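Local coordinates for PUA domain-containing protein (PDB 3D79) that is of unknown function but carries a PUA domain and probably binds RNA, at residues A26-M31 with D72-L77. Numbering follows the deposited sequence.
Sequences AQLSQM and DLIFPL
Q27 and L28 of helix 18-32 face I74 and F75 of strand 73-76, an outermost strand of the five-stranded antiparallel sheet in the Pre-PUA-like domain; the axes of the two short segments approach to 8.8 Å at a crossing angle of -58°. F75 makes backbone bonds with I68 of strand 64-70, whereas I74 N and D72 O are taken by Q27, a residue suited to this border because its amide can donate and accept at once. Q27 reaches out with an extended chain, CG beside its own backbone N (chi1 -72°): NE2 gives a hydrogen to D72 O, 3.0 Å away and close to the amide plane, while OE1 receives one from I74 N, nearly straight at 166°. OE1 also takes a hydrogen from a water that donates to I74 O as well. Were this glutamine replaced by alanine, D72 O and I74 N would probably be left without these mates and the bridging water less firmly held. Beside the amide the contact turns apolar: L28 CD2 meets I74 CD1 at 3.6 Å, the two side chains crossing roughly at right angles. The flexible thioether of M31 bends at chi3, bringing CE near I74 O and SD to the F75 ring in a Met-aromatic contact, in the ring plane at its edge, 3.6 Å from CD1.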
loop_
_atom_site.group_PDB
_atom_site.type_symbol
_atom_site.label_atom_id
_atom_site.label_comp_id
_atom_site.label_asym_id
_atom_site.label_seq_id
_atom_site.Cartn_x
_atom_site.Cartn_y
_atom_site.Cartn_z
ATOM N N ALA A 26 8.442 5.882 -11.599
ATOM C CA ALA A 26 9.446 4.822 -11.667
ATOM C C ALA A 26 9.242 3.786 -10.556
ATOM O O ALA A 26 9.237 2.581 -10.814
ATOM C CB ALA A 26 10.834 5.420 -11.597
ATOM N N GLN A 27 9.036 4.266 -9.333
ATOM C CA GLN A 27 8.811 3.389 -8.183
ATOM C C GLN A 27 7.548 2.543 -8.351
ATOM O O GLN A 27 7.579 1.332 -8.155
ATOM C CB GLN A 27 8.745 4.196 -6.884
ATOM C CG GLN A 27 10.088 4.741 -6.414
ATOM C CD GLN A 27 9.978 5.548 -5.130
ATOM O OE1 GLN A 27 9.300 5.145 -4.182
ATOM N NE2 GLN A 27 10.658 6.691 -5.088
ATOM N N LEU A 28 6.446 3.184 -8.738
ATOM C CA LEU A 28 5.180 2.483 -8.943
ATOM C C LEU A 28 5.288 1.442 -10.052
ATOM O O LEU A 28 4.768 0.334 -9.930
ATOM C CB LEU A 28 4.067 3.480 -9.274
ATOM C CG LEU A 28 3.627 4.449 -8.172
ATOM C CD1 LEU A 28 2.737 5.515 -8.770
ATOM C CD2 LEU A 28 2.907 3.722 -7.029
ATOM N N SER A 29 5.982 1.800 -11.129
ATOM C CA SER A 29 6.158 0.891 -12.259
ATOM C C SER A 29 6.940 -0.362 -11.874
ATOM O O SER A 29 6.617 -1.463 -12.321
ATOM C CB SER A 29 6.826 1.610 -13.436
ATOM O OG SER A 29 5.968 2.629 -13.940
ATOM N N GLN A 30 7.956 -0.193 -11.035
ATOM C CA GLN A 30 8.730 -1.338 -10.565
ATOM C C GLN A 30 7.875 -2.251 -9.687
ATOM O O GLN A 30 7.920 -3.476 -9.823
ATOM C CB GLN A 30 9.970 -0.890 -9.800
ATOM C CG GLN A 30 10.881 -2.054 -9.424
ATOM C CD GLN A 30 12.037 -1.624 -8.554
ATOM O OE1 GLN A 30 11.843 -1.153 -7.435
ATOM N NE2 GLN A 30 13.256 -1.802 -9.058
ATOM N N MET A 31 7.092 -1.642 -8.803
ATOM C CA MET A 31 6.286 -2.390 -7.840
ATOM C C MET A 31 5.077 -3.076 -8.470
ATOM O O MET A 31 4.821 -4.253 -8.201
ATOM C CB MET A 31 5.830 -1.470 -6.709
ATOM C CG MET A 31 6.971 -0.933 -5.855
ATOM S SD MET A 31 6.388 -0.073 -4.388
ATOM C CE MET A 31 5.688 1.426 -5.096
ATOM N N ASP A 72 12.142 9.290 0.742
ATOM C CA ASP A 72 11.995 9.397 -0.707
ATOM C C ASP A 72 11.207 8.231 -1.303
ATOM O O ASP A 72 11.079 8.129 -2.530
ATOM C CB ASP A 72 13.362 9.554 -1.391
ATOM C CG ASP A 72 14.192 8.280 -1.361
ATOM O OD1 ASP A 72 14.960 8.050 -2.322
ATOM O OD2 ASP A 72 14.087 7.513 -0.385
ATOM N N LEU A 73 10.661 7.375 -0.439
ATOM C CA LEU A 73 9.930 6.187 -0.896
ATOM C C LEU A 73 8.422 6.343 -0.752
ATOM O O LEU A 73 7.933 6.801 0.280
ATOM C CB LEU A 73 10.396 4.931 -0.150
ATOM C CG LEU A 73 11.857 4.491 -0.305
ATOM C CD1 LEU A 73 12.093 3.220 0.498
ATOM C CD2 LEU A 73 12.241 4.280 -1.763
ATOM N N ILE A 74 7.696 5.946 -1.797
ATOM C CA ILE A 74 6.245 6.089 -1.813
ATOM C C ILE A 74 5.525 4.740 -1.905
ATOM O O ILE A 74 6.105 3.726 -2.313
ATOM C CB ILE A 74 5.749 7.040 -2.962
ATOM C CG1 ILE A 74 6.166 6.526 -4.342
ATOM C CG2 ILE A 74 6.277 8.457 -2.762
ATOM C CD1 ILE A 74 5.228 5.510 -4.943
ATOM N N PHE A 75 4.253 4.751 -1.521
ATOM C CA PHE A 75 3.376 3.597 -1.695
ATOM C C PHE A 75 1.930 4.076 -1.655
ATOM O O PHE A 75 1.628 5.047 -0.970
ATOM C CB PHE A 75 3.610 2.545 -0.606
ATOM C CG PHE A 75 3.123 1.172 -0.982
ATOM C CD1 PHE A 75 3.790 0.426 -1.952
ATOM C CD2 PHE A 75 1.996 0.622 -0.371
ATOM C CE1 PHE A 75 3.346 -0.838 -2.316
ATOM C CE2 PHE A 75 1.545 -0.643 -0.725
ATOM C CZ PHE A 75 2.220 -1.378 -1.699
ATOM N N PRO A 76 1.028 3.420 -2.413
ATOM C CA PRO A 76 -0.374 3.838 -2.326
ATOM C C PRO A 76 -0.958 3.837 -0.911
ATOM O O PRO A 76 -0.679 2.934 -0.118
ATOM C CB PRO A 76 -1.104 2.794 -3.186
ATOM C CG PRO A 76 -0.080 2.348 -4.160
ATOM C CD PRO A 76 1.216 2.338 -3.401
ATOM N N LEU A 77 -1.770 4.847 -0.616
ATOM C CA LEU A 77 -2.536 4.900 0.629
ATOM C C LEU A 77 -3.620 3.831 0.647
ATOM O O LEU A 77 -4.030 3.330 -0.406
ATOM C CB LEU A 77 -3.199 6.269 0.791
ATOM C CG LEU A 77 -2.276 7.476 0.977
ATOM C CD1 LEU A 77 -3.061 8.753 0.798
ATOM C CD2 LEU A 77 -1.585 7.447 2.343
HETATM O O HOH W 1 8.555 2.756 -3.181
#